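Local coordinates for protein thiol-disulfide oxidoreductase (Bacteroides thetaiotaomicron, PDB 3FW2) that is the C-terminal thioredoxin-like domain of a putative TlpA-like thiol-disulfide oxidoreductase and probably serves an oxidoreductase activity of the whole protein, at residues Y10-S15 with K110-Y115; N39-W44 with Q82-A87; K65-I70 with N145-A150; L73-D78 with E96-F101. All blocks are in the same frame, centred on the assembly; numbering follows the deposited sequence.

Contact 1 (Y10-S15 with K110-Y115)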
# COMPACT_ATOMS: atom_id res chain seq x y z
N TYR A 10 -13.08 -8.17 18.86
CA TYR A 10 -14.14 -7.44 18.18
C TYR A 10 -13.51 -6.49 17.17
O TYR A 10 -12.51 -5.83 17.49
CB TYR A 10 -14.96 -6.65 19.19
CG TYR A 10 -15.91 -7.49 19.99
CD1 TYR A 10 -16.98 -8.14 19.37
CD2 TYR A 10 -15.78 -7.61 21.38
CE1 TYR A 10 -17.90 -8.88 20.09
CE2 TYR A 10 -16.69 -8.36 22.12
CZ TYR A 10 -17.75 -8.99 21.47
OH TYR A 10 -18.68 -9.75 22.18
N ALA A 11 -14.11 -6.42 15.98
CA ALA A 11 -13.63 -5.55 14.88
C ALA A 11 -13.48 -4.08 15.35
O ALA A 11 -14.42 -3.55 15.90
CB ALA A 11 -14.65 -5.61 13.71
N PRO A 12 -12.34 -3.42 15.05
CA PRO A 12 -12.30 -1.96 15.24
C PRO A 12 -13.40 -1.20 14.49
O PRO A 12 -13.83 -1.61 13.38
CB PRO A 12 -10.92 -1.56 14.68
CG PRO A 12 -10.05 -2.82 14.87
CD PRO A 12 -11.05 -3.96 14.59
N PHE A 13 -13.87 -0.12 15.09
CA PHE A 13 -14.92 0.65 14.43
C PHE A 13 -14.44 1.24 13.13
O PHE A 13 -13.26 1.63 13.00
CB PHE A 13 -15.36 1.77 15.34
CG PHE A 13 -16.44 2.60 14.77
CD1 PHE A 13 -17.72 2.11 14.64
CD2 PHE A 13 -16.18 3.91 14.43
CE1 PHE A 13 -18.75 2.94 14.13
CE2 PHE A 13 -17.20 4.72 13.94
CZ PHE A 13 -18.44 4.24 13.78
N PHE A 14 -15.33 1.26 12.15
CA PHE A 14 -15.14 2.11 11.02
C PHE A 14 -16.46 2.70 10.57
O PHE A 14 -17.51 2.14 10.83
CB PHE A 14 -14.49 1.35 9.84
CG PHE A 14 -15.33 0.25 9.33
CD1 PHE A 14 -15.13 -1.03 9.78
CD2 PHE A 14 -16.33 0.50 8.34
CE1 PHE A 14 -15.95 -2.09 9.33
CE2 PHE A 14 -17.13 -0.53 7.90
CZ PHE A 14 -16.93 -1.83 8.38
N SER A 15 -16.36 3.83 9.89
CA SER A 15 -17.47 4.51 9.29
C SER A 15 -16.93 5.26 8.10
O SER A 15 -16.20 6.23 8.26
CB SER A 15 -18.11 5.49 10.28
OG SER A 15 -19.13 6.29 9.69
N LYS A 110 -4.83 1.65 9.27
CA LYS A 110 -4.08 1.51 10.48
C LYS A 110 -4.85 0.65 11.46
O LYS A 110 -4.25 -0.23 12.12
CB LYS A 110 -3.81 2.90 11.06
CG LYS A 110 -3.13 3.83 10.06
CD LYS A 110 -2.73 5.18 10.67
CE LYS A 110 -3.77 6.24 10.41
NZ LYS A 110 -3.48 7.54 11.11
N GLN A 111 -6.13 0.91 11.61
CA GLN A 111 -6.92 0.14 12.61
C GLN A 111 -6.95 -1.37 12.32
O GLN A 111 -6.94 -2.20 13.26
CB GLN A 111 -8.35 0.67 12.71
CG GLN A 111 -8.52 2.10 13.22
CD GLN A 111 -8.00 2.26 14.63
OE1 GLN A 111 -8.74 2.09 15.56
NE2 GLN A 111 -6.70 2.55 14.79
N TYR A 112 -6.98 -1.71 11.03
CA TYR A 112 -7.02 -3.11 10.59
C TYR A 112 -5.60 -3.66 10.30
O TYR A 112 -5.52 -4.75 9.77
CB TYR A 112 -7.95 -3.29 9.38
CG TYR A 112 -9.35 -3.34 9.89
CD1 TYR A 112 -9.98 -2.17 10.31
CD2 TYR A 112 -10.01 -4.57 10.07
CE1 TYR A 112 -11.28 -2.21 10.82
CE2 TYR A 112 -11.32 -4.62 10.58
CZ TYR A 112 -11.94 -3.43 10.96
OH TYR A 112 -13.21 -3.53 11.52
N SER A 113 -4.55 -2.88 10.59
CA SER A 113 -3.13 -3.34 10.45
C SER A 113 -2.89 -3.94 9.07
O SER A 113 -2.32 -5.03 8.93
CB SER A 113 -2.79 -4.36 11.53
OG SER A 113 -2.96 -3.69 12.78
N ILE A 114 -3.37 -3.24 8.04
CA ILE A 114 -3.25 -3.74 6.64
C ILE A 114 -1.78 -3.61 6.25
O ILE A 114 -1.20 -2.48 6.22
CB ILE A 114 -4.18 -2.95 5.72
CG1 ILE A 114 -5.62 -3.12 6.18
CG2 ILE A 114 -4.07 -3.40 4.25
CD1 ILE A 114 -6.17 -4.54 6.20
N TYR A 115 -1.13 -4.75 6.03
CA TYR A 115 0.27 -4.71 5.72
C TYR A 115 0.57 -4.86 4.25
O TYR A 115 1.68 -4.58 3.81
CB TYR A 115 1.02 -5.76 6.54
CG TYR A 115 0.57 -7.17 6.35
CD1 TYR A 115 1.02 -7.93 5.25
CD2 TYR A 115 -0.27 -7.79 7.29
CE1 TYR A 115 0.62 -9.30 5.10
CE2 TYR A 115 -0.69 -9.13 7.10
CZ TYR A 115 -0.23 -9.86 6.05
OH TYR A 115 -0.60 -11.18 5.88
O HOH W 1 -11.46 2.10 15.02
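The Y112 ring carries P12 over one face, where CD stands 4.2 Å from the ring centroid and 28° off its normal in a CH-pi contact; CG of the same proline lies out toward the rim. The F14 ring is met at its edge, near its own plane, by the tyrosine hydroxyl, with Y112 OH 3.6 Å from F14 CD1, and the two side chains cross at about a right angle. A11 CB comes within 3.3 Å of Y112 OH, approaching the ring obliquely. The hydroxyl donates to P12 O (Y112 OH to P12 O, 2.7 Å) in the carbonyl plane and on a lone pair, which fixes the phenol end among A11, P12 and F14. Q111 packs its CB against P12 CB, and a bend at chi2 (-62°) carries its amide to a water that donates to both Q111 OE1 and F13 O. Strand 119-123 adds I121 against Y112, and I38 of strand 35-41 touches F14. S113, with positive phi, is the C-prime residue of a Schellman motif ending helix 107-111, and the contact joins the N-terminal loop of this thioredoxin-like domain to that helix end.

Contact 2 (N39-W44 with Q82-A87)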
# COMPACT_ATOMS: atom_id res chain seq x y z
N ASN A 39 -13.19 -6.71 2.01
CA ASN A 39 -11.99 -6.78 1.18
C ASN A 39 -11.35 -5.40 1.01
O ASN A 39 -12.04 -4.37 0.81
CB ASN A 39 -12.24 -7.45 -0.16
CG ASN A 39 -13.00 -6.57 -1.15
OD1 ASN A 39 -12.40 -5.98 -2.10
ND2 ASN A 39 -14.26 -6.46 -0.96
N PHE A 40 -10.04 -5.38 1.08
CA PHE A 40 -9.27 -4.15 0.96
C PHE A 40 -8.45 -4.17 -0.35
O PHE A 40 -7.87 -5.19 -0.72
CB PHE A 40 -8.26 -4.03 2.10
CG PHE A 40 -8.87 -3.86 3.48
CD1 PHE A 40 -9.11 -2.61 3.99
CD2 PHE A 40 -9.26 -4.95 4.21
CE1 PHE A 40 -9.67 -2.45 5.26
CE2 PHE A 40 -9.83 -4.77 5.48
CZ PHE A 40 -10.02 -3.51 5.97
N TRP A 41 -8.43 -3.03 -1.03
CA TRP A 41 -7.84 -2.96 -2.36
C TRP A 41 -7.55 -1.49 -2.67
O TRP A 41 -7.87 -0.59 -1.88
CB TRP A 41 -8.83 -3.51 -3.40
CG TRP A 41 -10.07 -2.68 -3.58
CD1 TRP A 41 -11.10 -2.55 -2.69
CD2 TRP A 41 -10.38 -1.81 -4.67
NE1 TRP A 41 -12.04 -1.69 -3.17
CE2 TRP A 41 -11.62 -1.20 -4.38
CE3 TRP A 41 -9.75 -1.51 -5.87
CZ2 TRP A 41 -12.25 -0.32 -5.26
CZ3 TRP A 41 -10.35 -0.63 -6.74
CH2 TRP A 41 -11.57 -0.03 -6.42
N ALA A 42 -6.97 -1.24 -3.83
CA ALA A 42 -6.89 0.11 -4.38
C ALA A 42 -6.72 0.08 -5.87
O ALA A 42 -6.06 -0.82 -6.44
CB ALA A 42 -5.71 0.90 -3.77
N SER A 43 -7.26 1.09 -6.56
CA SER A 43 -7.11 1.15 -8.00
C SER A 43 -5.66 1.36 -8.45
O SER A 43 -5.27 1.02 -9.56
CB SER A 43 -8.06 2.22 -8.59
OG SER A 43 -7.46 3.51 -8.53
N TRP A 44 -4.87 1.98 -7.60
CA TRP A 44 -3.45 2.16 -7.85
C TRP A 44 -2.61 0.88 -7.64
O TRP A 44 -1.35 0.89 -7.81
CB TRP A 44 -2.90 3.34 -7.01
CG TRP A 44 -3.08 3.28 -5.50
CD1 TRP A 44 -3.97 4.00 -4.77
CD2 TRP A 44 -2.32 2.51 -4.57
NE1 TRP A 44 -3.81 3.72 -3.44
CE2 TRP A 44 -2.80 2.81 -3.29
CE3 TRP A 44 -1.25 1.59 -4.69
CZ2 TRP A 44 -2.28 2.22 -2.12
CZ3 TRP A 44 -0.73 1.01 -3.50
CH2 TRP A 44 -1.26 1.32 -2.25
N GLN A 82 -12.09 9.76 -8.62
CA GLN A 82 -12.45 9.37 -9.97
C GLN A 82 -11.78 8.08 -10.38
O GLN A 82 -12.43 7.23 -10.97
CB GLN A 82 -12.16 10.44 -11.04
CG GLN A 82 -12.91 10.11 -12.35
CD GLN A 82 -14.44 10.08 -12.14
OE1 GLN A 82 -15.00 11.03 -11.64
NE2 GLN A 82 -15.09 8.94 -12.44
N GLN A 83 -10.52 7.89 -9.98
CA GLN A 83 -9.84 6.63 -10.25
C GLN A 83 -10.53 5.47 -9.54
O GLN A 83 -10.65 4.35 -10.12
CB GLN A 83 -8.36 6.70 -9.91
CG GLN A 83 -7.65 7.60 -10.87
CD GLN A 83 -6.31 8.00 -10.38
OE1 GLN A 83 -5.62 7.24 -9.71
NE2 GLN A 83 -5.91 9.23 -10.71
N TRP A 84 -10.99 5.72 -8.31
CA TRP A 84 -11.71 4.73 -7.52
C TRP A 84 -13.02 4.35 -8.21
O TRP A 84 -13.31 3.17 -8.45
CB TRP A 84 -11.98 5.29 -6.11
CG TRP A 84 -12.82 4.46 -5.24
CD1 TRP A 84 -12.63 3.18 -4.86
CD2 TRP A 84 -14.02 4.90 -4.62
NE1 TRP A 84 -13.63 2.78 -4.02
CE2 TRP A 84 -14.51 3.82 -3.86
CE3 TRP A 84 -14.73 6.10 -4.65
CZ2 TRP A 84 -15.65 3.90 -3.11
CZ3 TRP A 84 -15.89 6.18 -3.88
CH2 TRP A 84 -16.33 5.10 -3.11
N LYS A 85 -13.82 5.34 -8.57
CA LYS A 85 -15.07 5.06 -9.25
C LYS A 85 -14.87 4.39 -10.61
O LYS A 85 -15.67 3.53 -11.01
CB LYS A 85 -15.89 6.36 -9.46
CG LYS A 85 -16.43 6.93 -8.15
CD LYS A 85 -17.23 8.23 -8.41
CE LYS A 85 -17.93 8.67 -7.12
NZ LYS A 85 -18.94 9.77 -7.36
N ASP A 86 -13.85 4.81 -11.33
CA ASP A 86 -13.60 4.21 -12.65
C ASP A 86 -13.32 2.71 -12.50
O ASP A 86 -13.77 1.91 -13.33
CB ASP A 86 -12.41 4.87 -13.34
CG ASP A 86 -12.72 6.28 -13.84
OD1 ASP A 86 -13.90 6.73 -13.91
OD2 ASP A 86 -11.75 6.95 -14.22
N ALA A 87 -12.50 2.35 -11.50
CA ALA A 87 -12.17 0.94 -11.22
C ALA A 87 -13.40 0.14 -10.83
O ALA A 87 -13.60 -1.03 -11.28
CB ALA A 87 -11.04 0.85 -10.14
O HOH W 2 -14.07 0.34 -2.42
O HOH W 3 -5.40 4.53 -9.94
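S43 OG is held by a water and by D78 OD1, and the same water ties it to Q83 across the contact. The water donates to S43 OG (2.7 Å) and to Q83 OE1 (2.7 Å). With chi1 at 84°, the hydroxyl lies between the backbone N and the carbonyl carbon, and it also rests on the aliphatic base of Q83. S43 CB meets A87 CB at 3.6 Å on the next turn of the helix. A87 CB serves a second neighbour, sitting at the edge of the W41 ring 3.8 Å from W41 CZ3. Beyond it two tryptophans meet: W41 CZ2 lies 3.5 Å from W84 CD1, coming in at the edge of the W84 ring and near its plane. Their ring planes are inclined by 33°, an oblique meeting of the two indoles, although the side chains cross at about a right angle. Both indole N-H groups turn to one water, with W41 NE1 and W84 NE1 each 3.0 Å from its oxygen, which lies in the W84 ring plane. W41 NE1 has a further, weak hydrogen bond to Q97 OE1. In thioredoxin-like folds the loop after this strand usually holds the active-site CxxC motif; this chain has no cysteine pair there, and helix 81-90 packs against the start of that loop without a direct hydrogen bond. The chemistry is thus apolar in the middle and water-mediated at its two polar points: the indole nitrogens are satisfied within a buried interface, and D78 with the bridging water probably fixes the rotation of the S43 hydroxyl.

Contact 3 (K65-I70 with N145-A150); sequences KKNKYI and NIVEEA
A150, the last residue of this construct, sets its CA over the middle of the Y69 ring, 3.5 Å from the centroid of Y69 and only 12° off the ring normal, in a CH-pi contact. K68 CB occupies the opposite face, also over the centre, so the phenol ring is sandwiched between its own chain neighbour and A150. A150 CB meets Y69 CZ at 3.7 Å, and A150 C is 3.5 Å from Y69 CE1; this carbon belongs to a carboxylate that exists because the chain was cut here, the full-length protein running on. Next to the ring, N67 forms an Asx turn: Y69 N donates to N67 OD1 at 2.9 Å, tilted 30° from the carbonyl plane. That amide lies against the valine on the helix, crossing it obliquely, with N67 OD1 3.7 Å from V147 CG2 and N67 ND2 touching CG1. On the inner side V147 CG2 reaches I70 CG2 at 4.1 Å, where the two side chains cross at about a right angle, and I146 CG2 touches Y69 O. Deeper in the fold I70 and I146 both lie on S35 of strand 35-41 and L122 of strand 119-123. Y64, from helix 48-64, touches I70 and V147, so the contact sets the final turn of helix 136-149 beside the loop that joins helix 48-64 to strand 70-76.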
# COMPACT_ATOMS: atom_id res chain seq x y z
N LYS A 65 -25.38 -12.87 -3.30
CA LYS A 65 -25.83 -11.48 -3.29
C LYS A 65 -27.20 -11.26 -2.62
O LYS A 65 -27.50 -10.14 -2.20
CB LYS A 65 -25.84 -10.88 -4.70
CG LYS A 65 -26.60 -11.66 -5.74
CD LYS A 65 -26.73 -10.83 -7.03
CE LYS A 65 -25.45 -10.88 -7.85
NZ LYS A 65 -25.47 -9.92 -9.02
N LYS A 66 -28.00 -12.29 -2.53
CA LYS A 66 -29.31 -12.12 -1.95
C LYS A 66 -29.45 -13.09 -0.81
O LYS A 66 -30.36 -13.90 -0.79
CB LYS A 66 -30.36 -12.31 -3.07
CG LYS A 66 -31.77 -12.03 -2.67
CD LYS A 66 -32.60 -11.39 -3.85
CE LYS A 66 -32.77 -12.33 -5.02
NZ LYS A 66 -33.67 -11.73 -6.12
N ASN A 67 -28.55 -13.02 0.17
CA ASN A 67 -28.43 -14.04 1.22
C ASN A 67 -28.62 -13.42 2.58
O ASN A 67 -28.13 -12.32 2.82
CB ASN A 67 -27.04 -14.71 1.17
CG ASN A 67 -26.95 -15.93 2.02
OD1 ASN A 67 -26.64 -15.86 3.19
ND2 ASN A 67 -27.30 -17.09 1.44
N LYS A 68 -29.31 -14.10 3.48
CA LYS A 68 -29.63 -13.55 4.80
C LYS A 68 -28.46 -13.51 5.74
O LYS A 68 -28.53 -12.84 6.77
CB LYS A 68 -30.70 -14.39 5.51
CG LYS A 68 -32.10 -14.12 5.18
CD LYS A 68 -33.01 -14.96 6.06
CE LYS A 68 -33.27 -16.29 5.45
NZ LYS A 68 -34.56 -16.24 4.68
N TYR A 69 -27.39 -14.24 5.44
CA TYR A 69 -26.40 -14.56 6.47
C TYR A 69 -25.04 -13.94 6.24
O TYR A 69 -24.24 -13.95 7.13
CB TYR A 69 -26.30 -16.06 6.64
CG TYR A 69 -27.66 -16.68 6.94
CD1 TYR A 69 -28.34 -16.33 8.08
CD2 TYR A 69 -28.28 -17.52 6.01
CE1 TYR A 69 -29.64 -16.85 8.33
CE2 TYR A 69 -29.55 -18.06 6.25
CZ TYR A 69 -30.21 -17.72 7.41
OH TYR A 69 -31.49 -18.23 7.61
N ILE A 70 -24.79 -13.46 5.03
CA ILE A 70 -23.47 -12.97 4.62
C ILE A 70 -23.63 -11.72 3.77
O ILE A 70 -24.48 -11.67 2.86
CB ILE A 70 -22.61 -14.07 3.91
CG1 ILE A 70 -21.20 -13.53 3.56
CG2 ILE A 70 -23.20 -14.50 2.62
CD1 ILE A 70 -20.32 -13.29 4.80
N ASN A 145 -19.93 -22.47 5.19
CA ASN A 145 -20.23 -22.80 6.60
C ASN A 145 -21.09 -21.78 7.34
O ASN A 145 -22.03 -22.14 8.08
CB ASN A 145 -18.97 -23.06 7.42
CG ASN A 145 -18.25 -24.34 7.01
OD1 ASN A 145 -18.80 -25.19 6.29
ND2 ASN A 145 -17.02 -24.49 7.49
N ILE A 146 -20.79 -20.51 7.12
CA ILE A 146 -21.57 -19.41 7.69
C ILE A 146 -23.00 -19.48 7.22
O ILE A 146 -23.91 -19.36 8.03
CB ILE A 146 -20.95 -18.06 7.32
CG1 ILE A 146 -19.68 -17.85 8.14
CG2 ILE A 146 -21.94 -16.90 7.61
CD1 ILE A 146 -18.82 -16.70 7.59
N VAL A 147 -23.19 -19.65 5.91
CA VAL A 147 -24.53 -19.78 5.32
C VAL A 147 -25.28 -21.00 5.89
O VAL A 147 -26.46 -20.92 6.22
CB VAL A 147 -24.44 -19.82 3.77
CG1 VAL A 147 -25.79 -20.14 3.17
CG2 VAL A 147 -23.94 -18.46 3.27
N GLU A 148 -24.59 -22.11 6.05
CA GLU A 148 -25.18 -23.33 6.62
C GLU A 148 -25.55 -23.14 8.09
O GLU A 148 -26.58 -23.66 8.56
CB GLU A 148 -24.21 -24.49 6.48
CG GLU A 148 -24.59 -25.80 7.22
CD GLU A 148 -23.47 -26.82 7.12
OE1 GLU A 148 -23.35 -27.72 7.99
OE2 GLU A 148 -22.68 -26.72 6.17
N GLU A 149 -24.75 -22.38 8.84
CA GLU A 149 -25.03 -22.11 10.25
C GLU A 149 -26.29 -21.28 10.45
O GLU A 149 -26.88 -21.29 11.54
CB GLU A 149 -23.88 -21.39 10.93
CG GLU A 149 -22.67 -22.26 11.18
CD GLU A 149 -21.41 -21.44 11.52
OE1 GLU A 149 -21.48 -20.19 11.58
OE2 GLU A 149 -20.35 -22.07 11.74
N ALA A 150 -26.66 -20.52 9.42
CA ALA A 150 -27.90 -19.74 9.41
C ALA A 150 -27.98 -18.87 10.64
O ALA A 150 -26.99 -18.22 11.03
CB ALA A 150 -29.15 -20.66 9.34
OXT ALA A 150 -29.07 -18.83 11.25

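Contact 4 (L73-D78 with E96-F101)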
# COMPACT_ATOMS: atom_id res chain seq x y z
N LEU A 73 -18.29 -6.06 1.76
CA LEU A 73 -17.96 -4.64 1.71
C LEU A 73 -16.53 -4.51 1.16
O LEU A 73 -15.63 -5.08 1.73
CB LEU A 73 -17.95 -4.01 3.11
CG LEU A 73 -17.59 -2.53 3.20
CD1 LEU A 73 -18.55 -1.67 2.37
CD2 LEU A 73 -17.56 -2.10 4.69
N GLY A 74 -16.34 -3.66 0.17
CA GLY A 74 -15.02 -3.34 -0.34
C GLY A 74 -14.60 -2.00 0.23
O GLY A 74 -15.33 -1.01 0.15
N ILE A 75 -13.40 -1.98 0.79
CA ILE A 75 -12.77 -0.78 1.30
C ILE A 75 -11.54 -0.46 0.48
O ILE A 75 -10.59 -1.26 0.42
CB ILE A 75 -12.38 -0.94 2.76
CG1 ILE A 75 -13.63 -1.20 3.62
CG2 ILE A 75 -11.62 0.29 3.22
CD1 ILE A 75 -13.41 -1.32 5.10
N SER A 76 -11.56 0.67 -0.20
CA SER A 76 -10.43 1.08 -1.01
C SER A 76 -9.48 2.00 -0.28
O SER A 76 -9.91 2.87 0.50
CB SER A 76 -10.87 1.79 -2.26
OG SER A 76 -9.74 2.24 -3.03
N LEU A 77 -8.20 1.84 -0.59
CA LEU A 77 -7.15 2.73 -0.14
C LEU A 77 -6.72 3.71 -1.24
O LEU A 77 -5.61 4.27 -1.22
CB LEU A 77 -5.97 1.94 0.44
CG LEU A 77 -6.38 0.98 1.54
CD1 LEU A 77 -5.12 0.23 2.00
CD2 LEU A 77 -7.09 1.67 2.74
N ASP A 78 -7.60 3.94 -2.21
CA ASP A 78 -7.39 5.00 -3.19
C ASP A 78 -7.35 6.40 -2.54
O ASP A 78 -7.97 6.66 -1.48
CB ASP A 78 -8.51 5.01 -4.22
CG ASP A 78 -8.29 4.03 -5.33
OD1 ASP A 78 -7.32 4.23 -6.07
OD2 ASP A 78 -9.07 3.08 -5.47
N GLU A 96 -21.10 -3.47 -2.10
CA GLU A 96 -20.93 -2.09 -1.58
C GLU A 96 -19.45 -1.73 -1.53
O GLU A 96 -18.61 -2.55 -1.18
CB GLU A 96 -21.55 -1.96 -0.20
CG GLU A 96 -21.50 -0.54 0.40
CD GLU A 96 -22.20 0.53 -0.42
OE1 GLU A 96 -21.73 0.89 -1.53
OE2 GLU A 96 -23.23 1.03 0.07
N GLN A 97 -19.16 -0.48 -1.86
CA GLN A 97 -17.81 0.03 -1.96
C GLN A 97 -17.69 1.35 -1.19
O GLN A 97 -18.52 2.27 -1.33
CB GLN A 97 -17.44 0.29 -3.39
CG GLN A 97 -17.53 -0.89 -4.29
CD GLN A 97 -16.51 -2.00 -3.94
OE1 GLN A 97 -15.38 -1.70 -3.54
NE2 GLN A 97 -16.94 -3.26 -4.06
N VAL A 98 -16.67 1.44 -0.36
CA VAL A 98 -16.39 2.68 0.39
C VAL A 98 -14.93 3.09 0.27
O VAL A 98 -14.04 2.25 -0.04
CB VAL A 98 -16.77 2.52 1.88
CG1 VAL A 98 -18.31 2.21 2.09
CG2 VAL A 98 -15.89 1.48 2.58
N CYS A 99 -14.68 4.40 0.50
CA CYS A 99 -13.36 4.98 0.42
C CYS A 99 -13.39 6.39 0.99
O CYS A 99 -14.25 7.16 0.62
CB CYS A 99 -12.90 5.03 -1.05
SG CYS A 99 -11.20 5.60 -1.23
N ASP A 100 -12.47 6.72 1.88
CA ASP A 100 -12.42 8.08 2.46
C ASP A 100 -11.26 8.87 1.89
O ASP A 100 -11.00 10.01 2.28
CB ASP A 100 -12.42 8.05 3.98
CG ASP A 100 -11.13 7.57 4.58
OD1 ASP A 100 -10.17 7.23 3.86
OD2 ASP A 100 -11.09 7.52 5.85
N PHE A 101 -10.58 8.31 0.89
CA PHE A 101 -9.45 8.96 0.20
C PHE A 101 -8.26 9.31 1.02
O PHE A 101 -7.37 10.03 0.55
CB PHE A 101 -9.97 10.16 -0.66
CG PHE A 101 -11.23 9.82 -1.33
CD1 PHE A 101 -11.22 8.86 -2.35
CD2 PHE A 101 -12.44 10.31 -0.88
CE1 PHE A 101 -12.38 8.45 -2.90
CE2 PHE A 101 -13.62 9.90 -1.46
CZ PHE A 101 -13.59 8.97 -2.46
O HOH W 4 -10.64 4.47 2.60
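G74 and S76 are joined to the neighbouring strand by three backbone hydrogen bonds: V98 N to G74 O (2.8 Å), G74 N to E96 O (2.9 Å) and S76 N to V98 O (2.9 Å). All are nearly straight, and the short strand segments run parallel with their directions 22° apart. At the exit of strand 70-76 the S76 hydroxyl donates to D78 OD2 (2.7 Å) from above the carboxylate plane and accepts from D78 N, an ST turn; the other oxygen, D78 OD1, binds S43 OG. E96 bends back so that its OE1 receives Q97 N on the anti lone pair, while its OE2 holds N18. C99 SG, anti to its backbone N (chi1 -175°), accepts from F101 N and lies 3.4 Å from D78 O. A water that accepts from D100 N also sits close to S76 O. F101 CA makes a CA-H...O contact with D78 O at 3.2 Å. Outward from this frame, Q97 bends at chi2 and lays its amide over G74, with Q97 OE1 3.6 Å from G74 CA; its NE2 binds W95 O. On the other face V98, I75 and L73 pack together, with E96 CG alongside L73: V98 CG2 meets I75 CG1 at 3.7 Å, and V98 CG1 touches L73 CD1. L16 covers I75 and V98 there, whereas W84 of helix 81-90 lies against S76, D78 and C99. Strand 70-76, helix 81-90 and strand 96-98 thus form a beta-alpha-beta crossover that makes strand 96-98 outermost on that side of the thioredoxin-like sheet within this chain.

Contacts 2 and 4 are buried and share the crossover: their centres lie about 7 Å apart, strands 35-41 and 70-76 are sheet neighbours, and D78 bonds S43, and Q97 weakly W41. Backbone bonding dominates contact 4, while contact 2 relies on indoles and waters. Contacts 1 and 3, both partly buried, join a segment near the N-terminus (contact 1) and the construct's C-terminal end (contact 3) to the body by CH-pi contacts over tyrosine, but contact 1 adds a direct hydroxyl bond. Contact 1 reaches the core through I114 and Y112 on F40 and through F14 on L73. Contact 3 stands apart, on the far side of the chain's centre from contacts 2 and 4.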